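Local atomic coordinates of 373aa long hypothetical citrate synthase (Sulfolobus tokodaii, PDB entry 1VGP), a protein that belongs to the citrate synthase family of predominantly helical proteins and probably acts as a member of that family. Residues K119-F124 with A334-W339; T126-Y131 with P328-S333; K227-P232 with E290-I295. One frame throughout, in Å; residues are numbered along the deposited sequence.

Contact 1 (K119-F124 with A334-W339); sequences KLISKF and ARVVGW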
loop_
_atom_site.group_PDB
_atom_site.type_symbol
_atom_site.label_atom_id
_atom_site.label_comp_id
_atom_site.label_asym_id
_atom_site.label_seq_id
_atom_site.Cartn_x
_atom_site.Cartn_y
_atom_site.Cartn_z
ATOM N N LYS A 119 -10.531 16.266 -2.712
ATOM C CA LYS A 119 -11.529 15.787 -1.762
ATOM C C LYS A 119 -10.901 14.870 -0.707
ATOM O O LYS A 119 -11.179 15.000 0.487
ATOM C CB LYS A 119 -12.664 15.068 -2.512
ATOM C CG LYS A 119 -12.245 13.807 -3.273
ATOM C CD LYS A 119 -13.127 12.595 -2.925
ATOM C CE LYS A 119 -12.880 12.095 -1.489
ATOM N NZ LYS A 119 -13.799 10.978 -1.076
ATOM N N LEU A 120 -10.045 13.955 -1.144
ATOM C CA LEU A 120 -9.300 13.118 -0.213
ATOM C C LEU A 120 -8.534 13.965 0.798
ATOM O O LEU A 120 -8.626 13.736 2.008
ATOM C CB LEU A 120 -8.310 12.231 -0.973
ATOM C CG LEU A 120 -8.406 10.730 -0.721
ATOM C CD1 LEU A 120 -7.155 10.061 -1.275
ATOM C CD2 LEU A 120 -8.569 10.440 0.769
ATOM N N ILE A 121 -7.781 14.937 0.284
ATOM C CA ILE A 121 -6.909 15.780 1.098
ATOM C C ILE A 121 -7.727 16.504 2.172
ATOM O O ILE A 121 -7.307 16.633 3.322
ATOM C CB ILE A 121 -6.187 16.827 0.200
ATOM C CG1 ILE A 121 -5.198 16.114 -0.718
ATOM C CG2 ILE A 121 -5.473 17.860 1.052
ATOM C CD1 ILE A 121 -4.638 16.976 -1.808
ATOM N N SER A 122 -8.904 16.961 1.775
ATOM C CA SER A 122 -9.756 17.743 2.643
ATOM C C SER A 122 -10.389 16.928 3.772
ATOM O O SER A 122 -10.769 17.483 4.809
ATOM C CB SER A 122 -10.850 18.408 1.823
ATOM O OG SER A 122 -12.113 17.928 2.232
ATOM N N LYS A 123 -10.499 15.617 3.581
ATOM C CA LYS A 123 -11.140 14.764 4.576
ATOM C C LYS A 123 -10.189 14.220 5.635
ATOM O O LYS A 123 -10.636 13.780 6.695
ATOM C CB LYS A 123 -11.842 13.588 3.895
ATOM C CG LYS A 123 -13.148 13.960 3.202
ATOM C CD LYS A 123 -13.539 12.908 2.191
ATOM C CE LYS A 123 -14.905 13.198 1.612
ATOM N NZ LYS A 123 -14.802 14.039 0.399
ATOM N N PHE A 124 -8.886 14.234 5.358
ATOM C CA PHE A 124 -7.917 13.692 6.309
ATOM C C PHE A 124 -8.097 14.345 7.670
ATOM O O PHE A 124 -8.251 13.665 8.680
ATOM C CB PHE A 124 -6.480 13.907 5.817
ATOM C CG PHE A 124 -5.907 12.729 5.075
ATOM C CD1 PHE A 124 -4.883 11.974 5.630
ATOM C CD2 PHE A 124 -6.396 12.374 3.820
ATOM C CE1 PHE A 124 -4.350 10.883 4.943
ATOM C CE2 PHE A 124 -5.869 11.284 3.126
ATOM C CZ PHE A 124 -4.845 10.535 3.689
ATOM N N ALA A 334 -0.756 16.481 5.988
ATOM C CA ALA A 334 0.053 17.363 5.165
ATOM C C ALA A 334 0.595 16.589 3.968
ATOM O O ALA A 334 0.456 17.016 2.822
ATOM C CB ALA A 334 1.194 17.928 5.987
ATOM N N ARG A 335 1.205 15.442 4.241
ATOM C CA ARG A 335 2.007 14.778 3.235
ATOM C C ARG A 335 1.143 14.221 2.100
ATOM O O ARG A 335 1.616 14.039 0.982
ATOM C CB ARG A 335 2.839 13.656 3.884
ATOM C CG ARG A 335 3.871 12.992 2.972
ATOM C CD ARG A 335 4.690 13.994 2.154
ATOM N NE ARG A 335 5.417 14.946 2.984
ATOM C CZ ARG A 335 6.522 14.664 3.674
ATOM N NH1 ARG A 335 7.042 13.441 3.662
ATOM N NH2 ARG A 335 7.123 15.615 4.378
ATOM N N VAL A 336 -0.130 13.961 2.376
ATOM C CA VAL A 336 -0.988 13.381 1.347
ATOM C C VAL A 336 -1.101 14.320 0.133
ATOM O O VAL A 336 -1.300 13.870 -1.002
ATOM C CB VAL A 336 -2.401 13.065 1.904
ATOM C CG1 VAL A 336 -3.097 14.333 2.342
ATOM C CG2 VAL A 336 -3.215 12.332 0.854
ATOM N N VAL A 337 -0.963 15.620 0.375
ATOM C CA VAL A 337 -0.905 16.575 -0.715
ATOM C C VAL A 337 0.307 16.273 -1.583
ATOM O O VAL A 337 0.204 16.229 -2.808
ATOM C CB VAL A 337 -0.807 18.026 -0.189
ATOM C CG1 VAL A 337 -0.597 19.000 -1.346
ATOM C CG2 VAL A 337 -2.076 18.376 0.575
ATOM N N GLY A 338 1.453 16.058 -0.942
ATOM C CA GLY A 338 2.633 15.646 -1.678
ATOM C C GLY A 338 2.444 14.350 -2.457
ATOM O O GLY A 338 2.848 14.244 -3.609
ATOM N N TRP A 339 1.835 13.355 -1.823
ATOM C CA TRP A 339 1.600 12.080 -2.477
ATOM C C TRP A 339 0.757 12.253 -3.744
ATOM O O TRP A 339 1.067 11.688 -4.796
ATOM C CB TRP A 339 0.886 11.120 -1.521
ATOM C CG TRP A 339 1.700 10.728 -0.338
ATOM C CD1 TRP A 339 3.057 10.797 -0.218
ATOM C CD2 TRP A 339 1.208 10.202 0.905
ATOM N NE1 TRP A 339 3.444 10.349 1.027
ATOM C CE2 TRP A 339 2.335 9.979 1.732
ATOM C CE3 TRP A 339 -0.065 9.894 1.391
ATOM C CZ2 TRP A 339 2.214 9.465 3.031
ATOM C CZ3 TRP A 339 -0.181 9.381 2.683
ATOM C CH2 TRP A 339 0.952 9.172 3.486
#

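Contact 2 (T126-Y131 with P328-S333); sequences TIVANY and PAVFAS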
loop_
_atom_site.group_PDB
_atom_site.type_symbol
_atom_site.label_atom_id
_atom_site.label_comp_id
_atom_site.label_asym_id
_atom_site.label_seq_id
_atom_site.Cartn_x
_atom_site.Cartn_y
_atom_site.Cartn_z
ATOM N N THR A 126 -10.640 15.796 8.956
ATOM C CA THR A 126 -11.937 15.379 9.490
ATOM C C THR A 126 -11.869 13.986 10.100
ATOM O O THR A 126 -12.426 13.746 11.172
ATOM C CB THR A 126 -13.033 15.368 8.396
ATOM O OG1 THR A 126 -12.882 16.500 7.535
ATOM C CG2 THR A 126 -14.399 15.426 9.019
ATOM N N ILE A 127 -11.198 13.062 9.414
ATOM C CA ILE A 127 -10.973 11.724 9.968
ATOM C C ILE A 127 -10.179 11.836 11.268
ATOM O O ILE A 127 -10.544 11.253 12.286
ATOM C CB ILE A 127 -10.171 10.828 8.995
ATOM C CG1 ILE A 127 -10.959 10.623 7.696
ATOM C CG2 ILE A 127 -9.860 9.493 9.652
ATOM C CD1 ILE A 127 -10.188 9.868 6.627
ATOM N N VAL A 128 -9.092 12.597 11.226
ATOM C CA VAL A 128 -8.190 12.663 12.359
ATOM C C VAL A 128 -8.880 13.303 13.568
ATOM O O VAL A 128 -8.914 12.718 14.653
ATOM C CB VAL A 128 -6.902 13.443 11.989
ATOM C CG1 VAL A 128 -5.960 13.523 13.185
ATOM C CG2 VAL A 128 -6.202 12.749 10.831
ATOM N N ALA A 129 -9.445 14.492 13.383
ATOM C CA ALA A 129 -10.075 15.194 14.500
ATOM C C ALA A 129 -11.243 14.389 15.089
ATOM O O ALA A 129 -11.385 14.292 16.313
ATOM C CB ALA A 129 -10.562 16.575 14.050
ATOM N N ASN A 130 -12.067 13.809 14.215
ATOM C CA ASN A 130 -13.237 13.047 14.642
ATOM C C ASN A 130 -12.836 11.865 15.507
ATOM O O ASN A 130 -13.491 11.557 16.502
ATOM C CB ASN A 130 -14.013 12.539 13.428
ATOM C CG ASN A 130 -14.978 13.575 12.877
ATOM O OD1 ASN A 130 -15.781 13.282 11.987
ATOM N ND2 ASN A 130 -14.903 14.798 13.407
ATOM N N TYR A 131 -11.753 11.198 15.137
ATOM C CA TYR A 131 -11.330 10.042 15.905
ATOM C C TYR A 131 -10.802 10.456 17.270
ATOM O O TYR A 131 -11.027 9.761 18.264
ATOM C CB TYR A 131 -10.247 9.256 15.164
ATOM C CG TYR A 131 -9.914 7.959 15.866
ATOM C CD1 TYR A 131 -10.913 7.027 16.156
ATOM C CD2 TYR A 131 -8.612 7.679 16.276
ATOM C CE1 TYR A 131 -10.619 5.848 16.841
ATOM C CE2 TYR A 131 -8.304 6.507 16.960
ATOM C CZ TYR A 131 -9.311 5.599 17.238
ATOM O OH TYR A 131 -9.005 4.431 17.904
ATOM N N PRO A 328 1.902 11.366 13.842
ATOM C CA PRO A 328 2.093 10.840 12.483
ATOM C C PRO A 328 0.909 11.081 11.557
ATOM O O PRO A 328 1.084 11.372 10.369
ATOM C CB PRO A 328 2.347 9.344 12.702
ATOM C CG PRO A 328 1.867 9.065 14.087
ATOM C CD PRO A 328 2.136 10.323 14.857
ATOM N N ALA A 329 -0.301 10.955 12.099
ATOM C CA ALA A 329 -1.517 11.149 11.307
ATOM C C ALA A 329 -1.737 12.607 10.870
ATOM O O ALA A 329 -2.253 12.849 9.778
ATOM C CB ALA A 329 -2.718 10.644 12.093
ATOM N N VAL A 330 -1.359 13.565 11.724
ATOM C CA VAL A 330 -1.336 14.982 11.335
ATOM C C VAL A 330 -0.255 15.242 10.274
ATOM O O VAL A 330 -0.467 16.015 9.336
ATOM C CB VAL A 330 -1.081 15.912 12.562
ATOM C CG1 VAL A 330 -1.243 17.379 12.164
ATOM C CG2 VAL A 330 -2.049 15.568 13.691
ATOM N N PHE A 331 0.895 14.590 10.433
ATOM C CA PHE A 331 1.905 14.515 9.388
ATOM C C PHE A 331 1.235 14.090 8.073
ATOM O O PHE A 331 1.379 14.749 7.033
ATOM C CB PHE A 331 2.968 13.494 9.808
ATOM C CG PHE A 331 4.228 13.507 8.974
ATOM C CD1 PHE A 331 4.192 13.734 7.604
ATOM C CD2 PHE A 331 5.458 13.251 9.573
ATOM C CE1 PHE A 331 5.360 13.709 6.840
ATOM C CE2 PHE A 331 6.623 13.226 8.819
ATOM C CZ PHE A 331 6.571 13.455 7.449
ATOM N N ALA A 332 0.495 12.986 8.131
ATOM C CA ALA A 332 -0.114 12.400 6.938
ATOM C C ALA A 332 -1.062 13.382 6.251
ATOM O O ALA A 332 -1.130 13.436 5.011
ATOM C CB ALA A 332 -0.855 11.131 7.314
ATOM N N SER A 333 -1.793 14.149 7.060
ATOM C CA SER A 333 -2.697 15.171 6.542
ATOM C C SER A 333 -1.958 16.087 5.591
ATOM O O SER A 333 -2.470 16.445 4.531
ATOM C CB SER A 333 -3.270 16.015 7.680
ATOM O OG SER A 333 -3.163 15.332 8.905
#

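Contact 3 (K227-P232 with E290-I295); sequences KEIGSP and EKVEEI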
loop_
_atom_site.group_PDB
_atom_site.type_symbol
_atom_site.label_atom_id
_atom_site.label_comp_id
_atom_site.label_asym_id
_atom_site.label_seq_id
_atom_site.Cartn_x
_atom_site.Cartn_y
_atom_site.Cartn_z
ATOM N N LYS A 227 10.532 15.309 28.186
ATOM C CA LYS A 227 9.756 14.943 29.355
ATOM C C LYS A 227 10.633 14.291 30.418
ATOM O O LYS A 227 10.581 14.676 31.586
ATOM C CB LYS A 227 8.605 14.006 28.961
ATOM C CG LYS A 227 7.319 14.743 28.545
ATOM C CD LYS A 227 6.364 13.843 27.757
ATOM C CE LYS A 227 5.025 14.526 27.500
ATOM N NZ LYS A 227 4.516 15.222 28.716
ATOM N N GLU A 228 11.454 13.318 30.025
ATOM C CA GLU A 228 12.230 12.594 31.019
ATOM C C GLU A 228 13.424 13.373 31.567
ATOM O O GLU A 228 13.800 13.192 32.723
ATOM C CB GLU A 228 12.663 11.224 30.486
ATOM C CG GLU A 228 13.500 11.209 29.235
ATOM C CD GLU A 228 13.685 9.794 28.701
ATOM O OE1 GLU A 228 12.663 9.113 28.445
ATOM O OE2 GLU A 228 14.847 9.358 28.538
ATOM N N ILE A 229 14.011 14.255 30.763
ATOM C CA ILE A 229 14.823 15.330 31.340
ATOM C C ILE A 229 13.883 16.202 32.153
ATOM O O ILE A 229 13.008 16.856 31.599
ATOM C CB ILE A 229 15.477 16.210 30.264
ATOM C CG1 ILE A 229 16.138 15.344 29.184
ATOM C CG2 ILE A 229 16.503 17.127 30.908
ATOM C CD1 ILE A 229 16.593 16.122 27.964
ATOM N N GLY A 230 14.044 16.222 33.466
ATOM C CA GLY A 230 13.023 16.865 34.279
ATOM C C GLY A 230 13.063 18.384 34.235
ATOM O O GLY A 230 12.200 19.032 33.648
ATOM N N SER A 231 14.071 18.944 34.893
ATOM C CA SER A 231 14.373 20.357 34.806
ATOM C C SER A 231 15.269 20.561 33.588
ATOM O O SER A 231 15.713 19.601 32.966
ATOM C CB SER A 231 15.122 20.797 36.078
ATOM O OG SER A 231 14.847 22.146 36.403
ATOM N N PRO A 232 15.522 21.823 33.218
ATOM C CA PRO A 232 16.536 22.134 32.210
ATOM C C PRO A 232 17.895 22.363 32.863
ATOM O O PRO A 232 18.773 22.987 32.287
ATOM C CB PRO A 232 15.992 23.396 31.549
ATOM C CG PRO A 232 15.263 24.075 32.633
ATOM C CD PRO A 232 14.629 22.970 33.451
ATOM N N GLU A 290 15.538 24.142 24.329
ATOM C CA GLU A 290 16.570 25.102 23.974
ATOM C C GLU A 290 17.910 24.680 24.550
ATOM O O GLU A 290 18.922 24.672 23.851
ATOM C CB GLU A 290 16.196 26.499 24.475
ATOM C CG GLU A 290 15.811 27.431 23.344
ATOM C CD GLU A 290 15.143 28.695 23.829
ATOM O OE1 GLU A 290 14.507 29.388 22.995
ATOM O OE2 GLU A 290 15.256 28.996 25.041
ATOM N N LYS A 291 17.904 24.311 25.824
ATOM C CA LYS A 291 19.092 23.777 26.470
ATOM C C LYS A 291 19.687 22.592 25.708
ATOM O O LYS A 291 20.905 22.509 25.519
ATOM C CB LYS A 291 18.751 23.358 27.897
ATOM C CG LYS A 291 19.038 24.423 28.922
ATOM C CD LYS A 291 20.465 24.323 29.414
ATOM C CE LYS A 291 20.941 25.666 29.927
ATOM N NZ LYS A 291 20.568 26.768 28.978
ATOM N N VAL A 292 18.827 21.676 25.276
ATOM C CA VAL A 292 19.268 20.534 24.481
ATOM C C VAL A 292 19.789 20.987 23.116
ATOM O O VAL A 292 20.810 20.485 22.651
ATOM C CB VAL A 292 18.115 19.526 24.273
ATOM C CG1 VAL A 292 18.585 18.364 23.423
ATOM C CG2 VAL A 292 17.624 19.029 25.611
ATOM N N GLU A 293 19.090 21.936 22.487
ATOM C CA GLU A 293 19.516 22.472 21.200
ATOM C C GLU A 293 20.919 23.052 21.327
ATOM O O GLU A 293 21.795 22.823 20.484
ATOM C CB GLU A 293 18.557 23.576 20.736
ATOM C CG GLU A 293 18.903 24.154 19.364
ATOM C CD GLU A 293 18.140 25.432 19.045
ATOM O OE1 GLU A 293 17.228 25.788 19.813
ATOM O OE2 GLU A 293 18.452 26.084 18.020
ATOM N N GLU A 294 21.119 23.808 22.399
ATOM C CA GLU A 294 22.381 24.486 22.644
ATOM C C GLU A 294 23.535 23.482 22.728
ATOM O O GLU A 294 24.479 23.540 21.933
ATOM C CB GLU A 294 22.260 25.287 23.933
ATOM C CG GLU A 294 23.430 26.200 24.230
ATOM C CD GLU A 294 23.075 27.269 25.253
ATOM O OE1 GLU A 294 23.990 28.012 25.688
ATOM O OE2 GLU A 294 21.878 27.368 25.617
ATOM N N ILE A 295 23.456 22.556 23.682
ATOM C CA ILE A 295 24.554 21.617 23.906
ATOM C C ILE A 295 24.622 20.610 22.760
ATOM O O ILE A 295 25.708 20.133 22.397
ATOM C CB ILE A 295 24.386 20.853 25.256
ATOM C CG1 ILE A 295 25.616 19.982 25.528
ATOM C CG2 ILE A 295 23.130 19.987 25.216
ATOM C CD1 ILE A 295 25.734 19.522 26.969
#

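Contact 1 (K119-F124 with A334-W339)
The first torsions of Val336 and Val337 aim their methyls at Phe124 and Ile121 within an antiparallel helix pair of the citrate synthase fold. In Val336, chi1 of 63° puts CG1 between the backbone N and the carbonyl carbon and leaves CG2 opposite N; CG1 thereby reaches the centre of the Phe124 ring and CG2 its CE2-CZ side. In Val337 it is CG2 that stands opposite the carbonyl carbon, beside N, and this branch reaches Ile121. The evidence for the packing mode lies in the axes: the short segments 119-124 and 334-339 run at 168° to one another and approach to 9.3 Å, with Ile121 and Val337 nearest at CA level, 6.3 Å from CA to CA.

On the ring side, Val336 CG1 lies 4.1 Å from the centroid of the Phe124 ring and 9° off its normal, a CH-pi contact squarely over the face. Its sister methyl sits above the plane but beyond the CE2-CZ rim, where Val336 CG2 is 3.6 Å from Phe124 CE2 and nearly as close to CZ. The two residues come at each other from opposite directions. Leu95 and Val99 of helix 91-105 and Ile203 of helix 199-210 also touch the ring.

Ile121 faces both valines. Its CG1 is 4.1 Å from Val336 CG1, and the isoleucine side chain as a whole lies roughly perpendicular to that of Val337. No hydrogen bond spans the segments, and all four touching residues are buried, so the interface rests on apolar surfaces fitting together. At the Ile121 end, one methyl of Val337 serves two methyls of the isoleucine: Val337 CG2 is 3.5 Å from Ile121 CG2 and 3.8 Å from Ile121 CD1.

Contact 2 (T126-Y131 with P328-S333)
Val128 faces Ala329, Val330 and Ser333, and following it outward from the backbone accounts for the whole contact. Its CB points at helix 327-346 but stays 5.0 Å from Ala329 CB, so the branch point itself touches nothing across the gap; the two methyls do. With chi1 at 179°, CG1 extends opposite the backbone N, while CG2 turns opposite the carbonyl carbon. Val128 CG1 then comes to 4.4 Å from Val330 CG2, a loose apolar approach. Val128 CG2 takes the other partners: it is 4.3 Å from Ala329 CB, 4.1 Å from Ala329 O and 4.4 Å from Ser333 OG. One methyl therefore rests at a place where an alanine methyl, a main-chain oxygen and a hydroxyl oxygen all border it.

The segments 126-131 and 328-333 are helices packed antiparallel, at 156°, with axes 10.1 Å apart at closest approach. That spacing agrees with the long contacts and with the modest area buried, 111 Å² over both sides. Phe153 of helix 149-158 touches both Val128 and Ser333, filling in beside the pair, and Val330 also leans on Met170 and Leu174 of helix 164-175.

The polar groups near the valine are engaged within their own helix. Ala329 O accepts the backbone N-H of Ser333 at 3.0 Å, and the hydroxyl of Ser333 sits within bonding range of the carbonyl oxygens of Ala329 and Val330. No hydrogen bond crosses between the segments. The chemistry thus implies a buried, non-directional union: dispersion between a valine and its neighbours joins the helices here, while the hydroxyl stays within range of carbonyl oxygens of its own helix.

Contact 3 (K227-P232 with E290-I295)
Lys291 and Val292, which meet Pro232 and Ile229, stand on a helical turn closed by a sound backbone bond, Glu294 N to Glu290 O at 2.8 Å. The lysine chain passes alongside the proline carbonyl in van der Waals contact: Pro232 O lies 3.7 Å from Lys291 CG, 3.6 Å from Lys291 CD and 4.2 Å from Lys291 CE. The ammonium group does not follow this approach. The chain bends at chi2 (-88°) and again at chi4 (-46°), and Lys291 NZ is 5.3 Å from Pro232 O. Within its own helix, Lys291 NZ makes a long, hence weak, salt bridge of 3.7 Å to Glu294 OE2, which lies on the other side of NZ from Pro232 O. The pyrrolidine ring adds a looser apolar touch, with Pro232 CB 4.2 Å from Lys291 CG.

A second, separate point of contact lies deeper. Ile229 is the first residue after helix 221-228 to leave helical angles (psi 113°). Its CB points toward helix 281-300, and Ile229 CD1 meets Val292 CG2 at 3.9 Å, the two side chains crossing obliquely. Both are buried, whereas Pro232 and Lys291 remain partly exposed, so the contact grades from an apolar inner point to a more open outer one. Val235 of helix 235-244 touches Lys291 and Val292 as well, and Ile288, earlier on helix 281-300, backs both Ile229 and Pro232.

No hydrogen bond joins the two segments. The geometry is that of a short connection between consecutive helices, 221-228 and 235-244, packed on the side of a third, helix 281-300, within the mainly helical citrate synthase fold.

In the fold
Contacts 1 and 2 are successive points along one helix pair, 113-135 with 327-346. Their centres lie 10 Å apart, and they touch where Phe124 CD1 comes to 4.0 Å from Ser333 CA, so the ring covered by contact 1 also borders a residue of contact 2. Both lie about 10 Å from the centre of the chain. Contact 3 sits 25 Å from that centre, with its centre 34 Å from that of contact 1 and 29 Å from that of contact 2; the nearest atoms are about 21 Å and 14 Å away. Along the chain, contact 3 is nested inside the loop closed by contact 2, itself nested inside that of contact 1.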